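Local atomic coordinates of twin-arginine translocation pathway signal (Rhodoferax ferrireducens, PDB entry 5IM2), a protein that probably serves as the solute-binding component of a TRAP transport system, and holds a copurified benzoate in its pocket. Residues P194-T199 against E341-R346; F129-M134 against A333-A338. All coordinates share one frame; numbering follows the deposited sequence.

Contact 1. Residues P194-T199 against E341-R346. With BEZ (benzoic acid), chain B.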
loop_
_atom_site.group_PDB
_atom_site.type_symbol
_atom_site.label_atom_id
_atom_site.label_comp_id
_atom_site.label_asym_id
_atom_site.label_seq_id
_atom_site.Cartn_x
_atom_site.Cartn_y
_atom_site.Cartn_z
ATOM N N PRO A 194 -4.898 6.504 -3.955
ATOM C CA PRO A 194 -5.004 6.237 -2.519
ATOM C C PRO A 194 -4.371 7.288 -1.604
ATOM O O PRO A 194 -4.793 7.412 -0.449
ATOM C CB PRO A 194 -4.282 4.888 -2.379
ATOM C CG PRO A 194 -3.238 4.907 -3.504
ATOM C CD PRO A 194 -3.939 5.619 -4.632
ATOM N N THR A 195 -3.365 8.019 -2.097
ATOM C CA THR A 195 -2.580 8.930 -1.275
ATOM C C THR A 195 -2.223 10.175 -2.091
ATOM O O THR A 195 -2.258 10.149 -3.319
ATOM C CB THR A 195 -1.295 8.275 -0.826
ATOM O OG1 THR A 195 -0.472 8.109 -1.989
ATOM C CG2 THR A 195 -1.564 6.921 -0.177
ATOM N N ARG A 196 -1.748 11.220 -1.406
ATOM C CA ARG A 196 -1.411 12.474 -2.099
ATOM C C ARG A 196 -0.274 12.300 -3.115
ATOM O O ARG A 196 -0.253 12.986 -4.140
ATOM C CB ARG A 196 -1.079 13.567 -1.078
ATOM C CG ARG A 196 0.316 13.513 -0.509
ATOM C CD ARG A 196 0.658 14.745 0.333
ATOM N NE ARG A 196 2.035 14.672 0.824
ATOM C CZ ARG A 196 2.805 15.721 1.113
ATOM N NH1 ARG A 196 2.351 16.964 0.967
ATOM N NH2 ARG A 196 4.047 15.523 1.548
ATOM N N GLN A 197 0.717 11.417 -2.881
ATOM C CA GLN A 197 1.734 11.313 -3.923
ATOM C C GLN A 197 1.187 10.662 -5.178
ATOM O O GLN A 197 1.627 10.983 -6.272
ATOM C CB GLN A 197 2.988 10.540 -3.461
ATOM C CG GLN A 197 3.916 11.287 -2.551
ATOM C CD GLN A 197 4.163 12.711 -2.938
ATOM O OE1 GLN A 197 4.378 13.022 -4.115
ATOM N NE2 GLN A 197 4.195 13.581 -1.949
ATOM N N VAL A 198 0.241 9.722 -5.058
ATOM C CA VAL A 198 -0.303 9.124 -6.266
ATOM C C VAL A 198 -1.237 10.105 -6.964
ATOM O O VAL A 198 -1.253 10.187 -8.199
ATOM C CB VAL A 198 -1.003 7.800 -5.923
ATOM C CG1 VAL A 198 -1.504 7.097 -7.178
ATOM C CG2 VAL A 198 -0.048 6.898 -5.144
ATOM N N THR A 199 -2.010 10.885 -6.194
ATOM C CA THR A 199 -2.900 11.867 -6.836
ATOM C C THR A 199 -2.103 12.999 -7.458
ATOM O O THR A 199 -2.486 13.509 -8.524
ATOM C CB THR A 199 -3.946 12.419 -5.865
ATOM O OG1 THR A 199 -3.321 13.055 -4.753
ATOM C CG2 THR A 199 -4.901 11.332 -5.398
ATOM N N GLU A 341 11.803 18.801 -2.324
ATOM C CA GLU A 341 11.659 20.173 -1.856
ATOM C C GLU A 341 10.730 20.253 -0.642
ATOM O O GLU A 341 11.008 20.989 0.318
ATOM C CB GLU A 341 11.160 21.023 -3.018
ATOM C CG GLU A 341 11.181 22.515 -2.783
ATOM C CD GLU A 341 10.984 23.305 -4.067
ATOM O OE1 GLU A 341 10.681 22.677 -5.106
ATOM O OE2 GLU A 341 11.137 24.548 -4.042
ATOM N N ASP A 342 9.627 19.494 -0.656
ATOM C CA ASP A 342 8.720 19.453 0.493
ATOM C C ASP A 342 9.412 18.900 1.736
ATOM O O ASP A 342 9.167 19.386 2.853
ATOM C CB ASP A 342 7.482 18.620 0.165
ATOM C CG ASP A 342 6.453 18.680 1.252
ATOM O OD1 ASP A 342 6.192 19.798 1.751
ATOM O OD2 ASP A 342 5.903 17.626 1.625
ATOM N N MET A 343 10.250 17.862 1.576
ATOM C CA MET A 343 10.972 17.323 2.733
ATOM C C MET A 343 11.954 18.357 3.284
ATOM O O MET A 343 12.089 18.512 4.501
ATOM C CB MET A 343 11.712 16.037 2.365
ATOM C CG MET A 343 10.805 14.835 1.986
ATOM S SD MET A 343 9.463 14.461 3.143
ATOM C CE MET A 343 8.131 15.220 2.214
ATOM N N ASN A 344 12.665 19.058 2.406
ATOM C CA ASN A 344 13.588 20.081 2.876
ATOM C C ASN A 344 12.853 21.150 3.676
ATOM O O ASN A 344 13.346 21.616 4.713
ATOM C CB ASN A 344 14.310 20.738 1.696
ATOM C CG ASN A 344 15.289 19.814 0.998
ATOM O OD1 ASN A 344 15.754 18.814 1.557
ATOM N ND2 ASN A 344 15.613 20.158 -0.242
ATOM N N GLN A 345 11.684 21.587 3.190
ATOM C CA GLN A 345 10.913 22.577 3.928
ATOM C C GLN A 345 10.426 22.046 5.272
ATOM O O GLN A 345 10.146 22.847 6.173
ATOM C CB GLN A 345 9.723 23.039 3.089
ATOM C CG GLN A 345 10.103 24.031 2.013
ATOM C CD GLN A 345 9.274 23.891 0.752
ATOM O OE1 GLN A 345 8.187 23.307 0.763
ATOM N NE2 GLN A 345 9.790 24.430 -0.351
ATOM N N ARG A 346 10.287 20.728 5.415
ATOM C CA ARG A 346 9.893 20.121 6.681
ATOM C C ARG A 346 11.075 19.899 7.619
ATOM O O ARG A 346 10.880 19.371 8.719
ATOM C CB ARG A 346 9.168 18.807 6.416
ATOM C CG ARG A 346 7.849 19.016 5.751
ATOM C CD ARG A 346 7.273 17.681 5.373
ATOM N NE ARG A 346 5.991 17.768 4.693
ATOM C CZ ARG A 346 4.808 17.695 5.291
ATOM N NH1 ARG A 346 4.714 17.528 6.604
ATOM N NH2 ARG A 346 3.710 17.778 4.562
HETATM C C BEZ B . -5.628 1.076 -2.114
HETATM O O1 BEZ B . -5.271 1.473 -3.260
HETATM O O2 BEZ B . -6.228 1.868 -1.349
HETATM C C1 BEZ B . -5.364 -0.338 -1.693
HETATM C C2 BEZ B . -5.745 -0.765 -0.424
HETATM C C3 BEZ B . -5.519 -2.095 -0.067
HETATM C C4 BEZ B . -4.902 -2.955 -0.959
HETATM C C5 BEZ B . -4.503 -2.520 -2.208
HETATM C C6 BEZ B . -4.738 -1.192 -2.580
HETATM O O HOH W 1 3.243 19.312 2.207
#
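Arg196 reaches Asp342 on a chain extended from CG to NE, after a first torsion (chi1 80°) that sets CG between the backbone N and the carbonyl carbon; Asp342 answers from the opposite direction, its CG anti to the backbone N. Arg196 NH2 then donates to Asp342 OD2 over 2.8 Å, a nearly straight bond that lies close to the guanidinium plane and meets the oxygen almost head-on to its C-O bond. One turn further on, Arg346 NE gives the same OD2 a second salt bridge at 3.1 Å, arriving from above the other face of the carboxylate. Arg196 NH2 and Arg346 NH2 come within 3.8 Å, their guanidinium planes 84° apart, and these like charges are bridged by the shared carboxylate and a water. That water accepts from Arg196 NH1 and Arg346 NH2 and donates to Asp342 OD1. Glu127 takes Arg196 NE in a further salt bridge. Two residues before Arg196, Pro194 CB lies 3.7 Å from O1 of benzoate, on the pocket wall. With one carboxylate oxygen shared by two arginines, Asp342, with Glu127, probably offsets their positive charge where the first turn of helix 196-205 meets the end of helix 334-345.

Contact 2. Residues F129-M134 against A333-A338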
loop_
_atom_site.group_PDB
_atom_site.type_symbol
_atom_site.label_atom_id
_atom_site.label_comp_id
_atom_site.label_asym_id
_atom_site.label_seq_id
_atom_site.Cartn_x
_atom_site.Cartn_y
_atom_site.Cartn_z
ATOM N N PHE A 129 8.442 5.965 -1.237
ATOM C CA PHE A 129 8.208 4.697 -1.937
ATOM C C PHE A 129 7.012 4.734 -2.861
ATOM O O PHE A 129 6.843 3.814 -3.684
ATOM C CB PHE A 129 8.058 3.571 -0.911
ATOM C CG PHE A 129 9.346 3.258 -0.238
ATOM C CD1 PHE A 129 10.321 2.521 -0.892
ATOM C CD2 PHE A 129 9.656 3.807 1.005
ATOM C CE1 PHE A 129 11.535 2.306 -0.309
ATOM C CE2 PHE A 129 10.877 3.588 1.598
ATOM C CZ PHE A 129 11.823 2.854 0.944
ATOM N N GLU A 130 6.226 5.803 -2.772
ATOM C CA GLU A 130 5.044 6.046 -3.586
ATOM C C GLU A 130 5.335 6.956 -4.772
ATOM O O GLU A 130 4.435 7.212 -5.578
ATOM C CB GLU A 130 3.926 6.662 -2.727
ATOM C CG GLU A 130 3.509 5.705 -1.615
ATOM C CD GLU A 130 2.403 6.219 -0.715
ATOM O OE1 GLU A 130 2.046 7.403 -0.794
ATOM O OE2 GLU A 130 1.901 5.410 0.087
ATOM N N LEU A 131 6.585 7.390 -4.944
ATOM C CA LEU A 131 6.952 8.252 -6.051
ATOM C C LEU A 131 7.014 7.457 -7.349
ATOM O O LEU A 131 7.084 6.226 -7.343
ATOM C CB LEU A 131 8.303 8.922 -5.778
ATOM C CG LEU A 131 8.360 9.821 -4.536
ATOM C CD1 LEU A 131 9.762 10.233 -4.289
ATOM C CD2 LEU A 131 7.490 11.036 -4.724
ATOM N N PRO A 132 6.981 8.126 -8.489
ATOM C CA PRO A 132 6.863 7.377 -9.740
ATOM C C PRO A 132 8.074 6.476 -9.972
ATOM O O PRO A 132 9.226 6.878 -9.762
ATOM C CB PRO A 132 6.738 8.479 -10.799
ATOM C CG PRO A 132 6.099 9.566 -10.070
ATOM C CD PRO A 132 6.717 9.557 -8.699
ATOM N N PHE A 133 7.798 5.250 -10.401
ATOM C CA PHE A 133 8.835 4.329 -10.901
ATOM C C PHE A 133 9.970 4.146 -9.881
ATOM O O PHE A 133 11.161 4.324 -10.184
ATOM C CB PHE A 133 9.348 4.807 -12.260
ATOM C CG PHE A 133 8.271 4.822 -13.312
ATOM C CD1 PHE A 133 7.884 3.656 -13.919
ATOM C CD2 PHE A 133 7.616 5.988 -13.652
ATOM C CE1 PHE A 133 6.893 3.632 -14.843
ATOM C CE2 PHE A 133 6.617 5.977 -14.589
ATOM C CZ PHE A 133 6.256 4.798 -15.210
ATOM N N MET A 134 9.578 3.817 -8.639
ATOM C CA MET A 134 10.509 3.492 -7.550
ATOM C C MET A 134 10.678 1.993 -7.332
ATOM O O MET A 134 11.800 1.529 -7.073
ATOM C CB MET A 134 10.047 4.118 -6.234
ATOM C CG MET A 134 10.143 5.609 -6.150
ATOM S SD MET A 134 11.855 6.184 -6.094
ATOM C CE MET A 134 12.361 5.556 -4.531
ATOM N N ALA A 333 8.057 13.230 -13.910
ATOM C CA ALA A 333 9.401 13.359 -13.363
ATOM C C ALA A 333 9.486 14.445 -12.299
ATOM O O ALA A 333 10.370 14.415 -11.429
ATOM C CB ALA A 333 10.368 13.664 -14.508
ATOM N N VAL A 334 8.591 15.424 -12.357
ATOM C CA VAL A 334 8.650 16.501 -11.392
ATOM C C VAL A 334 8.164 16.054 -10.018
ATOM O O VAL A 334 8.452 16.724 -9.027
ATOM C CB VAL A 334 7.853 17.715 -11.900
ATOM C CG1 VAL A 334 6.444 17.328 -12.223
ATOM C CG2 VAL A 334 7.891 18.844 -10.880
ATOM N N VAL A 335 7.424 14.939 -9.926
ATOM C CA VAL A 335 6.838 14.563 -8.644
ATOM C C VAL A 335 7.921 14.347 -7.596
ATOM O O VAL A 335 7.773 14.778 -6.452
ATOM C CB VAL A 335 5.939 13.312 -8.760
ATOM C CG1 VAL A 335 5.346 12.954 -7.405
ATOM C CG2 VAL A 335 4.806 13.555 -9.720
ATOM N N GLU A 336 9.000 13.637 -7.950
ATOM C CA GLU A 336 10.055 13.385 -6.964
ATOM C C GLU A 336 10.832 14.651 -6.632
ATOM O O GLU A 336 11.283 14.797 -5.495
ATOM C CB GLU A 336 11.013 12.288 -7.447
ATOM C CG GLU A 336 11.959 12.708 -8.499
ATOM C CD GLU A 336 12.912 11.589 -8.856
ATOM O OE1 GLU A 336 12.533 10.415 -8.653
ATOM O OE2 GLU A 336 14.036 11.877 -9.320
ATOM N N VAL A 337 11.016 15.553 -7.606
ATOM C CA VAL A 337 11.657 16.845 -7.347
ATOM C C VAL A 337 10.856 17.651 -6.327
ATOM O O VAL A 337 11.405 18.227 -5.369
ATOM C CB VAL A 337 11.818 17.604 -8.677
ATOM C CG1 VAL A 337 12.203 19.055 -8.441
ATOM C CG2 VAL A 337 12.867 16.881 -9.518
ATOM N N ALA A 338 9.539 17.699 -6.511
ATOM C CA ALA A 338 8.680 18.403 -5.564
ATOM C C ALA A 338 8.673 17.760 -4.181
ATOM O O ALA A 338 8.551 18.465 -3.171
ATOM C CB ALA A 338 7.264 18.466 -6.126
HETATM O O HOH W 2 10.276 9.316 -9.223
#
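Glu336 OE1 is gripped by two partners. A water lies 2.6 Å from Glu336 OE1 and 2.7 Å from Pro132 O, bridging the helix carboxylate and the loop carbonyl, and the same OE1 also forms a salt bridge with Arg358 of helix 350-367. Nearer the backbone, Glu336 CB lies 4.0 Å from Leu131 CD1, the two side chains crossing at about a right angle. The other leucine branch, CD2, rests against Val335 CG1 at 3.9 Å, so Leu131 spreads its two methyls over consecutive helix residues. Val335 turns CG1 anti to the backbone N (chi1 -180°), which places this methyl within reach of both Leu131 and the Pro132 ring. That ring meets the valine mainly through CD, 3.8 Å from Val335 CB, with CG just behind. Cutting Leu131 back to an alanine here is likely to open a gap beside Glu336 CB and leave Val335 resting on Pro132 alone within this contact. Gln197 of helix 196-205 borders the same cluster, touching both Leu131 and Val335. No direct hydrogen bond crosses the contact: the loop following strand 111-114 is joined to helix 334-345 by apolar surfaces, which implies that the fit of Leu131 and Pro132 on the helix does the holding, while the polar crossing is made through water and the charge of Glu336 is met by Arg358, outside the two segments.

Overall arrangement
Both contacts use helix 334-345, contact 2 at its beginning and contact 1 at its end, and they lie about 9 Å apart, centre to centre, on the same side of the chain's centre. Contact 2 is the buried one, apolar side chains of a loop on a helix; contact 1 is partly buried and smaller, held by charge and water against the start of helix 196-205. The segments alternate along the chain, and they also touch one another: Thr195 OG1 and Glu130 OE1, 2.9 Å apart, probably share a hydrogen bond, and Gln197 is the residue of contact 1 that reaches into contact 2. Loop 129-134 thus fits beside both helices, with the benzoate pocket at the Pro194 end of contact 1.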